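Local coordinates for protein minor fimbrium subunit Mfa5 (Porphyromonas gingivalis ATCC 33277, PDB 6TO1) that serves as an accessory subunit of the minor fimbriae, the pili with which the bacterium forms biofilms and adheres to host cells and other oral bacteria, at residues V97-P102 with A110-L115; I408-V413 with T456-S461; F421-L426 with I467-Y472; R535-V540 with F639-L644. One frame throughout, in Å; residues are numbered along the deposited sequence.

Interaction 1. Residues V97-P102 with A110-L115; sequences VPVANP and AWDVTL
Val97 and Asp112 face each other as an antiparallel hydrogen-bonded pair, each backbone N-H reaching the other's carbonyl: Val97 N to Asp112 O at 2.9 Å and Asp112 N to Val97 O at 2.8 Å. A third backbone bond follows where the first strand has already given way to loop, from Val99 N to Ala110 O. It is nearly straight at the hydrogen (168°), yet the donor stands above the carbonyl plane, consistent with the chain beginning to leave its partner. Together these bonds hold the loop end of a beta hairpin, where strand 90-98 passes into the connection to strand 110-119, at the edge of an antiparallel sheet whose next strand, 463-473, lies on the far flank of 110-119. Apolar contacts form on both sides. The indole of Trp111 is met obliquely by Pro98, whose CA comes to 3.5 Å from Trp111 CD1 and whose ring atom CG lies 4.0 Å from the same carbon. On the side of Val97 and Asp112, Val99, already in the loop, contributes one methyl: with CG1 anti to the backbone N (chi1 178°), Val99 CG2 packs at 3.9 Å on Ala110 CB. Val99 CG2 also lies against a carboxylate, 3.6 Å from Asp112 OD2. That carboxylate has its polar partners elsewhere, among them Arg470, whose NE forms a salt bridge with Asp112 OD1.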
# COMPACT_ATOMS: atom_id res chain seq x y z
N VAL A 97 -11.72 -21.28 -12.87
CA VAL A 97 -11.25 -21.56 -14.23
C VAL A 97 -11.51 -23.04 -14.52
O VAL A 97 -10.99 -23.91 -13.81
CB VAL A 97 -9.77 -21.21 -14.41
CG1 VAL A 97 -9.34 -21.48 -15.86
CG2 VAL A 97 -9.50 -19.74 -14.02
N PRO A 98 -12.29 -23.37 -15.54
CA PRO A 98 -12.49 -24.79 -15.88
C PRO A 98 -11.15 -25.43 -16.21
O PRO A 98 -10.32 -24.85 -16.91
CB PRO A 98 -13.42 -24.75 -17.09
CG PRO A 98 -14.02 -23.36 -17.09
CD PRO A 98 -12.99 -22.47 -16.47
N VAL A 99 -10.97 -26.66 -15.73
CA VAL A 99 -9.74 -27.40 -15.96
C VAL A 99 -9.85 -28.01 -17.35
O VAL A 99 -10.80 -28.75 -17.65
CB VAL A 99 -9.53 -28.46 -14.88
CG1 VAL A 99 -8.27 -29.27 -15.14
CG2 VAL A 99 -9.43 -27.78 -13.50
N ALA A 100 -8.91 -27.66 -18.23
CA ALA A 100 -8.97 -28.08 -19.63
C ALA A 100 -7.57 -28.11 -20.23
O ALA A 100 -6.64 -27.47 -19.74
CB ALA A 100 -9.87 -27.15 -20.46
N ASN A 101 -7.44 -28.91 -21.29
CA ASN A 101 -6.20 -29.08 -22.03
C ASN A 101 -5.00 -29.20 -21.11
O ASN A 101 -4.15 -28.31 -21.07
CB ASN A 101 -6.02 -27.90 -22.99
CG ASN A 101 -7.26 -27.61 -23.80
OD1 ASN A 101 -7.64 -28.39 -24.66
ND2 ASN A 101 -7.91 -26.49 -23.51
N PRO A 102 -4.88 -30.30 -20.35
CA PRO A 102 -5.82 -31.41 -20.35
C PRO A 102 -6.91 -31.29 -19.29
O PRO A 102 -6.70 -30.68 -18.24
CB PRO A 102 -4.92 -32.60 -20.01
CG PRO A 102 -3.98 -32.00 -18.99
CD PRO A 102 -3.74 -30.56 -19.45
N ALA A 110 -14.26 -30.17 -13.11
CA ALA A 110 -13.22 -29.67 -12.23
C ALA A 110 -12.93 -28.21 -12.57
O ALA A 110 -12.90 -27.83 -13.74
CB ALA A 110 -11.94 -30.49 -12.35
N TRP A 111 -12.69 -27.42 -11.54
CA TRP A 111 -12.38 -26.00 -11.71
C TRP A 111 -11.28 -25.64 -10.73
O TRP A 111 -11.24 -26.14 -9.60
CB TRP A 111 -13.61 -25.11 -11.44
CG TRP A 111 -14.77 -25.35 -12.36
CD1 TRP A 111 -15.09 -24.63 -13.48
CD2 TRP A 111 -15.77 -26.37 -12.24
NE1 TRP A 111 -16.23 -25.15 -14.06
CE2 TRP A 111 -16.66 -26.22 -13.31
CE3 TRP A 111 -16.00 -27.40 -11.32
CZ2 TRP A 111 -17.75 -27.07 -13.50
CZ3 TRP A 111 -17.07 -28.23 -11.51
CH2 TRP A 111 -17.93 -28.05 -12.58
N ASP A 112 -10.40 -24.74 -11.16
CA ASP A 112 -9.39 -24.19 -10.28
C ASP A 112 -9.88 -22.82 -9.80
O ASP A 112 -10.09 -21.92 -10.61
CB ASP A 112 -8.04 -24.07 -10.99
CG ASP A 112 -7.35 -25.42 -11.14
OD1 ASP A 112 -7.37 -26.23 -10.19
OD2 ASP A 112 -6.78 -25.64 -12.22
N VAL A 113 -10.07 -22.68 -8.50
CA VAL A 113 -10.64 -21.48 -7.92
C VAL A 113 -9.51 -20.66 -7.32
O VAL A 113 -8.75 -21.16 -6.48
CB VAL A 113 -11.70 -21.83 -6.85
CG1 VAL A 113 -12.19 -20.57 -6.15
CG2 VAL A 113 -12.86 -22.60 -7.49
N THR A 114 -9.41 -19.41 -7.71
CA THR A 114 -8.37 -18.52 -7.19
C THR A 114 -9.06 -17.39 -6.45
O THR A 114 -10.04 -16.84 -6.95
CB THR A 114 -7.51 -17.94 -8.30
OG1 THR A 114 -6.67 -18.96 -8.86
CG2 THR A 114 -6.60 -16.82 -7.71
N LEU A 115 -8.58 -17.09 -5.24
CA LEU A 115 -8.93 -15.88 -4.50
C LEU A 115 -7.69 -14.99 -4.48
O LEU A 115 -6.59 -15.47 -4.17
CB LEU A 115 -9.38 -16.19 -3.08
CG LEU A 115 -10.79 -16.76 -2.97
CD1 LEU A 115 -10.69 -18.26 -3.32
CD2 LEU A 115 -11.36 -16.53 -1.60

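Interaction 2. Residues I408-V413 with T456-S461; sequences IQRGEV and TGTILS
Gln409 O, at the corner where the chain turns, has two polar neighbours. Arg410 folds its own side chain back so that NH1 donates to it at 3.1 Å, the oxygen lying in the guanidinium plane while the nitrogen stands above the carbonyl plane. Across the contact Thr458 OG1 comes to 3.0 Å from Gln409 O, although the destination of its proton is not settled. Beside this corner Ile408 and Ile459 form an antiparallel hydrogen-bonded pair, with both bonds in the carbonyl planes and Ile408 CB 4.1 Å from Ile459 CB. Beyond it, Thr456 N gives a nearly straight bond to Gly411 O (2.8 Å, 175° at the hydrogen). Thr456 OG1 sits between its backbone N and carbonyl carbon (chi1 65°), close to Gly411 CA at 3.2 Å, and donates to a lone pair of Gly457 O. The strand 408-417 thus exchanges the short strand 459-460 for the strand 451-455 as neighbour, Val413 pairing with Trp454. Backbone bonds therefore hold both sides of the corner, while between them a water accepts from Gly411 N and Gly457 N, satisfying two N-H groups that make no direct bond across the contact.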
# COMPACT_ATOMS: atom_id res chain seq x y z
N ILE A 408 -1.43 -4.37 3.54
CA ILE A 408 -2.25 -5.04 4.54
C ILE A 408 -1.35 -5.52 5.67
O ILE A 408 -0.37 -6.23 5.43
CB ILE A 408 -3.02 -6.24 3.92
CG1 ILE A 408 -4.10 -5.71 2.97
CG2 ILE A 408 -3.54 -7.16 4.96
CD1 ILE A 408 -4.55 -6.78 1.98
N GLN A 409 -1.67 -5.12 6.91
CA GLN A 409 -0.86 -5.54 8.06
C GLN A 409 -1.24 -6.94 8.54
O GLN A 409 -0.37 -7.69 8.99
CB GLN A 409 -1.01 -4.55 9.21
CG GLN A 409 -0.59 -3.14 8.83
CD GLN A 409 -0.53 -2.22 10.03
OE1 GLN A 409 -0.97 -2.56 11.12
NE2 GLN A 409 0.05 -1.04 9.83
N ARG A 410 -2.53 -7.25 8.50
CA ARG A 410 -3.11 -8.52 8.92
C ARG A 410 -4.26 -8.78 7.96
O ARG A 410 -4.97 -7.84 7.60
CB ARG A 410 -3.66 -8.47 10.35
CG ARG A 410 -2.60 -8.32 11.43
CD ARG A 410 -1.80 -9.59 11.57
NE ARG A 410 -0.97 -9.59 12.77
CZ ARG A 410 0.23 -9.03 12.83
NH1 ARG A 410 0.73 -8.42 11.77
NH2 ARG A 410 0.94 -9.10 13.95
N GLY A 411 -4.48 -10.04 7.60
CA GLY A 411 -5.65 -10.35 6.82
C GLY A 411 -6.12 -11.77 7.06
O GLY A 411 -5.32 -12.69 7.23
N GLU A 412 -7.43 -11.94 7.07
CA GLU A 412 -8.05 -13.25 7.19
C GLU A 412 -9.15 -13.35 6.15
O GLU A 412 -10.07 -12.52 6.12
CB GLU A 412 -8.61 -13.50 8.58
CG GLU A 412 -9.16 -14.92 8.67
CD GLU A 412 -9.58 -15.28 10.07
OE1 GLU A 412 -8.69 -15.58 10.88
OE2 GLU A 412 -10.80 -15.25 10.33
N VAL A 413 -9.02 -14.33 5.27
CA VAL A 413 -10.04 -14.66 4.28
C VAL A 413 -10.76 -15.91 4.76
O VAL A 413 -10.12 -16.93 5.01
CB VAL A 413 -9.41 -14.89 2.91
CG1 VAL A 413 -10.47 -15.41 1.91
CG2 VAL A 413 -8.76 -13.61 2.38
N THR A 456 -3.35 -14.24 5.96
CA THR A 456 -2.50 -13.77 4.88
C THR A 456 -1.13 -13.33 5.36
O THR A 456 -0.18 -13.38 4.57
CB THR A 456 -3.16 -12.59 4.14
OG1 THR A 456 -3.27 -11.46 5.03
CG2 THR A 456 -4.51 -12.97 3.64
N GLY A 457 -1.01 -12.88 6.59
CA GLY A 457 0.18 -12.18 7.03
C GLY A 457 0.18 -10.78 6.42
O GLY A 457 -0.79 -10.31 5.84
N THR A 458 1.31 -10.11 6.58
CA THR A 458 1.48 -8.80 5.96
C THR A 458 1.64 -8.94 4.45
O THR A 458 2.37 -9.81 3.96
CB THR A 458 2.72 -8.11 6.55
OG1 THR A 458 2.48 -7.79 7.93
CG2 THR A 458 3.00 -6.83 5.78
N ILE A 459 0.95 -8.08 3.70
CA ILE A 459 1.07 -8.00 2.26
C ILE A 459 1.59 -6.61 1.92
O ILE A 459 0.99 -5.61 2.32
CB ILE A 459 -0.27 -8.25 1.55
CG1 ILE A 459 -0.85 -9.61 1.92
CG2 ILE A 459 -0.07 -8.17 0.03
CD1 ILE A 459 0.04 -10.76 1.56
N LEU A 460 2.69 -6.54 1.17
CA LEU A 460 3.27 -5.26 0.80
C LEU A 460 2.40 -4.52 -0.22
O LEU A 460 1.50 -5.07 -0.86
CB LEU A 460 4.66 -5.47 0.20
CG LEU A 460 5.64 -6.23 1.08
CD1 LEU A 460 7.02 -6.29 0.45
CD2 LEU A 460 5.75 -5.56 2.44
N SER A 461 2.69 -3.23 -0.38
CA SER A 461 2.01 -2.43 -1.38
C SER A 461 2.44 -2.87 -2.78
O SER A 461 3.43 -3.57 -2.97
CB SER A 461 2.32 -0.95 -1.15
OG SER A 461 3.72 -0.75 -1.25
O HOH W 1 -2.70 -12.01 8.93

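Interaction 3. Residues F421-L426 with I467-Y472; sequences FIVKNL and ITYRIY
A short edge strand, 421-423, pairs antiparallel with the long strand 463-473 and then leaves it through a type II beta turn from Val423 to Leu426. Ile422 and Tyr472 make the hydrogen-bonded pair, in which Tyr472 N reaches Ile422 O at 2.8 Å, nearly along the C=O axis, while Ile422 N bonds back to Tyr472 O. One more backbone bond, from Lys424 N to Arg470 O (2.8 Å), holds the start of the turn. On the side of Val423 and Ile471 the contacts are apolar: Val423 CG1 lies 3.9 Å from Tyr469 CD1, the two side chains crossing at about a right angle, and Phe421 CD1 meets Ile471 CD1 at 4.0 Å. Tyr469 OH goes on to Asp415. On the side of Ile422 and Tyr472, Lys424 reaches in from the turn. Its chain runs straight out, with CG anti to the N (chi1 -178°), and bends only at chi4 (63°). The methylenes thereby pass obliquely by the Tyr472 ring, Lys424 CG coming 3.7 Å from Tyr472 CE2, before NZ turns to the ring's edge, in plane, and donates to Tyr472 OH at 2.8 Å. Glu106 forms a salt bridge with Lys424 NZ; Asp104 OD1 serves both Tyr472 OH and Arg470 NH1, and Asp112 is a second acid partner of Arg470. The positive charges of Lys424 and Arg470 are thus probably well compensated, and the lysine ammonium would tend to polarise the phenol.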
# COMPACT_ATOMS: atom_id res chain seq x y z
N PHE A 421 -19.91 -29.19 -4.19
CA PHE A 421 -18.51 -29.14 -4.59
C PHE A 421 -17.60 -29.53 -3.45
O PHE A 421 -17.86 -29.22 -2.28
CB PHE A 421 -18.19 -27.73 -5.13
CG PHE A 421 -19.03 -27.38 -6.30
CD1 PHE A 421 -18.67 -27.78 -7.58
CD2 PHE A 421 -20.24 -26.74 -6.12
CE1 PHE A 421 -19.48 -27.53 -8.65
CE2 PHE A 421 -21.06 -26.47 -7.19
CZ PHE A 421 -20.68 -26.85 -8.46
N ILE A 422 -16.55 -30.27 -3.78
CA ILE A 422 -15.55 -30.69 -2.81
C ILE A 422 -14.18 -30.25 -3.29
O ILE A 422 -13.93 -30.09 -4.49
CB ILE A 422 -15.60 -32.20 -2.59
CG1 ILE A 422 -15.30 -32.92 -3.89
CG2 ILE A 422 -16.99 -32.63 -2.12
CD1 ILE A 422 -15.47 -34.45 -3.77
N VAL A 423 -13.30 -30.01 -2.34
CA VAL A 423 -11.97 -29.51 -2.61
C VAL A 423 -11.05 -30.71 -2.76
O VAL A 423 -10.98 -31.57 -1.88
CB VAL A 423 -11.47 -28.56 -1.51
CG1 VAL A 423 -10.10 -28.03 -1.88
CG2 VAL A 423 -12.43 -27.41 -1.31
N LYS A 424 -10.35 -30.76 -3.89
CA LYS A 424 -9.44 -31.87 -4.17
C LYS A 424 -8.45 -32.03 -3.02
O LYS A 424 -7.86 -31.05 -2.56
CB LYS A 424 -8.72 -31.60 -5.49
CG LYS A 424 -7.76 -32.70 -5.93
CD LYS A 424 -7.15 -32.37 -7.28
CE LYS A 424 -6.17 -33.44 -7.76
NZ LYS A 424 -6.84 -34.74 -7.96
N ASN A 425 -8.36 -33.25 -2.52
CA ASN A 425 -7.35 -33.75 -1.59
C ASN A 425 -7.51 -33.27 -0.16
O ASN A 425 -6.62 -33.51 0.66
CB ASN A 425 -5.92 -33.42 -2.05
CG ASN A 425 -5.52 -34.22 -3.28
OD1 ASN A 425 -6.06 -35.29 -3.53
ND2 ASN A 425 -4.58 -33.68 -4.05
N LEU A 426 -8.61 -32.61 0.17
CA LEU A 426 -8.83 -32.14 1.54
C LEU A 426 -9.75 -33.16 2.22
O LEU A 426 -10.96 -33.17 1.98
CB LEU A 426 -9.40 -30.73 1.56
CG LEU A 426 -8.55 -29.67 0.86
CD1 LEU A 426 -8.96 -28.27 1.38
CD2 LEU A 426 -7.06 -29.86 1.02
N ILE A 467 -4.48 -17.55 -3.32
CA ILE A 467 -4.59 -18.98 -3.06
C ILE A 467 -5.37 -19.55 -4.23
O ILE A 467 -6.26 -18.90 -4.80
CB ILE A 467 -5.27 -19.35 -1.74
CG1 ILE A 467 -6.73 -18.92 -1.72
CG2 ILE A 467 -4.50 -18.77 -0.54
CD1 ILE A 467 -7.45 -19.41 -0.48
N THR A 468 -5.02 -20.79 -4.60
CA THR A 468 -5.71 -21.50 -5.66
C THR A 468 -5.87 -22.95 -5.21
O THR A 468 -4.92 -23.55 -4.70
CB THR A 468 -4.93 -21.46 -6.97
OG1 THR A 468 -4.78 -20.10 -7.40
CG2 THR A 468 -5.66 -22.24 -8.06
N TYR A 469 -7.08 -23.48 -5.39
CA TYR A 469 -7.43 -24.85 -5.05
C TYR A 469 -8.37 -25.38 -6.13
O TYR A 469 -9.12 -24.63 -6.75
CB TYR A 469 -8.10 -24.95 -3.66
CG TYR A 469 -9.34 -24.11 -3.46
CD1 TYR A 469 -10.60 -24.63 -3.71
CD2 TYR A 469 -9.27 -22.78 -3.00
CE1 TYR A 469 -11.76 -23.87 -3.53
CE2 TYR A 469 -10.44 -22.01 -2.82
CZ TYR A 469 -11.67 -22.56 -3.08
OH TYR A 469 -12.84 -21.84 -2.90
N ARG A 470 -8.33 -26.70 -6.33
CA ARG A 470 -9.21 -27.36 -7.28
C ARG A 470 -10.45 -27.91 -6.58
O ARG A 470 -10.36 -28.46 -5.48
CB ARG A 470 -8.48 -28.51 -7.99
CG ARG A 470 -9.29 -29.15 -9.11
CD ARG A 470 -8.42 -29.94 -10.10
NE ARG A 470 -7.56 -29.04 -10.87
CZ ARG A 470 -6.81 -29.42 -11.89
NH1 ARG A 470 -6.81 -30.69 -12.30
NH2 ARG A 470 -6.07 -28.52 -12.53
N ILE A 471 -11.60 -27.70 -7.22
CA ILE A 471 -12.86 -28.27 -6.75
C ILE A 471 -13.37 -29.26 -7.79
O ILE A 471 -13.17 -29.10 -9.00
CB ILE A 471 -13.97 -27.23 -6.46
CG1 ILE A 471 -14.30 -26.41 -7.69
CG2 ILE A 471 -13.59 -26.35 -5.29
CD1 ILE A 471 -15.45 -25.43 -7.47
N TYR A 472 -14.08 -30.27 -7.30
CA TYR A 472 -14.81 -31.19 -8.15
C TYR A 472 -16.29 -31.09 -7.84
O TYR A 472 -16.69 -30.92 -6.69
CB TYR A 472 -14.39 -32.64 -7.91
CG TYR A 472 -12.99 -33.00 -8.30
CD1 TYR A 472 -12.54 -32.82 -9.60
CD2 TYR A 472 -12.11 -33.54 -7.37
CE1 TYR A 472 -11.25 -33.16 -9.96
CE2 TYR A 472 -10.81 -33.88 -7.73
CZ TYR A 472 -10.40 -33.69 -9.02
OH TYR A 472 -9.11 -34.03 -9.40

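Interaction 4. Residues R535-V540 with F639-L644; sequences RHYVLV and FAYKLL
Tyr537, Phe639 and Tyr641 all carry CG anti to the carbonyl carbon (chi1 near -60°), a common torsion that tilts the three rings alike, so that they lie side by side on the face where strand alternation has placed them. The pairing beneath them is parallel: strands 530-539 and 634-643 are neighbours in a mixed beta sheet, their portions 535-539 and 639-643 at 32°, although 98 residues of the chain separate the two segments. A ladder of four backbone bonds joins them, Phe639 N to His536 O, Val538 N to Phe639 O, Tyr641 N to Val538 O and Val540 N to Tyr641 O. The third is the most bent at its hydrogen. The planes of Tyr537 and Phe639 are nearly parallel but slid apart, and the closest touch is from Tyr537 CE1 to Phe639 CD2 at 3.9 Å. Tyr641 comes to the edge of the Tyr537 ring, its OH 3.3 Å from Tyr537 CD1. That hydroxyl bonds to Asn600 O, while Tyr537 OH is held by Thr599 and Asp567. Arg535 lays its methylenes along the edge of Phe639, Arg535 CD at 3.8 Å from Phe639 CE2, and its guanidinium continues to Asp567 and Pro597. On the opposite face, Val540 CG1 packs against Ala640 CB at 3.8 Å. Past the last backbone bond, a water donates to Val540 O at 2.8 Å and accepts from Leu643 N at 3.0 Å.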
# COMPACT_ATOMS: atom_id res chain seq x y z
N ARG A 535 -26.09 -48.14 -14.32
CA ARG A 535 -27.00 -49.26 -14.55
C ARG A 535 -26.92 -50.20 -13.35
O ARG A 535 -25.82 -50.62 -12.96
CB ARG A 535 -26.63 -49.97 -15.85
CG ARG A 535 -26.78 -49.07 -17.06
CD ARG A 535 -26.57 -49.84 -18.37
NE ARG A 535 -25.15 -50.09 -18.60
CZ ARG A 535 -24.63 -50.43 -19.77
NH1 ARG A 535 -25.41 -50.60 -20.83
NH2 ARG A 535 -23.32 -50.60 -19.88
N HIS A 536 -28.07 -50.48 -12.75
CA HIS A 536 -28.16 -51.37 -11.60
C HIS A 536 -28.94 -52.61 -11.99
O HIS A 536 -29.83 -52.55 -12.85
CB HIS A 536 -28.86 -50.70 -10.42
CG HIS A 536 -28.33 -49.35 -10.07
ND1 HIS A 536 -27.38 -49.15 -9.09
CD2 HIS A 536 -28.63 -48.12 -10.57
CE1 HIS A 536 -27.12 -47.86 -8.99
NE2 HIS A 536 -27.85 -47.21 -9.88
N TYR A 537 -28.61 -53.73 -11.36
CA TYR A 537 -29.15 -55.05 -11.71
C TYR A 537 -29.69 -55.69 -10.44
O TYR A 537 -28.92 -56.19 -9.61
CB TYR A 537 -28.06 -55.89 -12.37
CG TYR A 537 -27.44 -55.20 -13.56
CD1 TYR A 537 -28.00 -55.31 -14.82
CD2 TYR A 537 -26.32 -54.34 -13.42
CE1 TYR A 537 -27.49 -54.67 -15.89
CE2 TYR A 537 -25.78 -53.71 -14.51
CZ TYR A 537 -26.37 -53.87 -15.75
OH TYR A 537 -25.89 -53.24 -16.87
N VAL A 538 -31.01 -55.66 -10.28
CA VAL A 538 -31.63 -55.97 -9.01
C VAL A 538 -32.71 -57.04 -9.13
O VAL A 538 -33.27 -57.28 -10.20
CB VAL A 538 -32.22 -54.70 -8.35
CG1 VAL A 538 -31.09 -53.66 -8.08
CG2 VAL A 538 -33.30 -54.10 -9.20
N LEU A 539 -33.06 -57.60 -7.98
CA LEU A 539 -33.90 -58.77 -7.86
C LEU A 539 -35.34 -58.37 -7.58
O LEU A 539 -35.60 -57.53 -6.72
CB LEU A 539 -33.37 -59.66 -6.73
CG LEU A 539 -34.12 -60.96 -6.39
CD1 LEU A 539 -34.03 -61.86 -7.62
CD2 LEU A 539 -33.58 -61.66 -5.17
N VAL A 540 -36.27 -58.97 -8.32
CA VAL A 540 -37.69 -58.90 -7.99
C VAL A 540 -38.22 -60.32 -7.82
O VAL A 540 -37.62 -61.30 -8.29
CB VAL A 540 -38.53 -58.15 -9.03
CG1 VAL A 540 -38.09 -56.70 -9.15
CG2 VAL A 540 -38.46 -58.86 -10.39
N PHE A 639 -32.52 -52.27 -13.73
CA PHE A 639 -32.95 -53.43 -14.49
C PHE A 639 -33.31 -54.55 -13.52
O PHE A 639 -32.50 -54.92 -12.69
CB PHE A 639 -31.83 -53.81 -15.46
CG PHE A 639 -31.53 -52.75 -16.46
CD1 PHE A 639 -32.48 -52.37 -17.39
CD2 PHE A 639 -30.29 -52.09 -16.48
CE1 PHE A 639 -32.22 -51.40 -18.33
CE2 PHE A 639 -30.02 -51.12 -17.43
CZ PHE A 639 -30.98 -50.76 -18.35
N ALA A 640 -34.54 -55.06 -13.64
CA ALA A 640 -35.09 -56.07 -12.75
C ALA A 640 -34.92 -57.46 -13.34
O ALA A 640 -35.01 -57.66 -14.55
CB ALA A 640 -36.59 -55.81 -12.52
N TYR A 641 -34.63 -58.41 -12.46
CA TYR A 641 -34.45 -59.81 -12.82
C TYR A 641 -35.19 -60.67 -11.82
O TYR A 641 -35.18 -60.36 -10.62
CB TYR A 641 -32.96 -60.21 -12.82
CG TYR A 641 -32.18 -59.44 -13.82
CD1 TYR A 641 -31.75 -60.01 -15.01
CD2 TYR A 641 -31.85 -58.12 -13.58
CE1 TYR A 641 -31.06 -59.28 -15.95
CE2 TYR A 641 -31.17 -57.39 -14.49
CZ TYR A 641 -30.78 -57.94 -15.67
OH TYR A 641 -30.11 -57.14 -16.55
N LYS A 642 -35.79 -61.77 -12.29
CA LYS A 642 -36.33 -62.77 -11.39
C LYS A 642 -35.68 -64.12 -11.60
O LYS A 642 -35.13 -64.44 -12.67
CB LYS A 642 -37.87 -62.90 -11.52
CG LYS A 642 -38.35 -63.40 -12.85
CD LYS A 642 -39.91 -63.49 -12.85
CE LYS A 642 -40.42 -64.06 -14.17
NZ LYS A 642 -41.92 -64.21 -14.18
N LEU A 643 -35.75 -64.92 -10.55
CA LEU A 643 -35.17 -66.25 -10.54
C LEU A 643 -35.80 -67.13 -11.62
O LEU A 643 -37.03 -67.16 -11.77
CB LEU A 643 -35.36 -66.85 -9.15
CG LEU A 643 -34.82 -68.25 -8.89
CD1 LEU A 643 -33.32 -68.24 -8.91
CD2 LEU A 643 -35.35 -68.81 -7.56
N LEU A 644 -34.94 -67.79 -12.40
CA LEU A 644 -35.35 -68.88 -13.26
C LEU A 644 -35.39 -70.17 -12.46
O LEU A 644 -34.34 -70.65 -12.03
CB LEU A 644 -34.38 -69.07 -14.41
CG LEU A 644 -34.55 -68.27 -15.68
CD1 LEU A 644 -33.41 -68.61 -16.65
CD2 LEU A 644 -35.90 -68.53 -16.32
O HOH W 2 -37.06 -64.00 -8.04

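In the fold
Interactions 1 and 3 hold the same sheet: strands 110-119 and 463-473 are neighbours in it, and interaction 1 adds 90-98 while interaction 3 adds 421-423. They touch through Thr114 and Thr468 and share the salt-bridge cluster around Arg470. Interaction 2 lies about 23 Å from interaction 3, centre to centre, yet involves consecutive strands of the chain, and Val413 meets Leu115 of interaction 1. Interaction 4 stands apart, its nearest atoms about 19 Å from interaction 3. Interactions 3 and 4 are buried, whereas 1 and 2 are only partly so. Parallel pairing under aromatic rings distinguishes interaction 4 from the antiparallel contacts, among which interaction 2 adds hydroxyl and water contacts to a few backbone bonds.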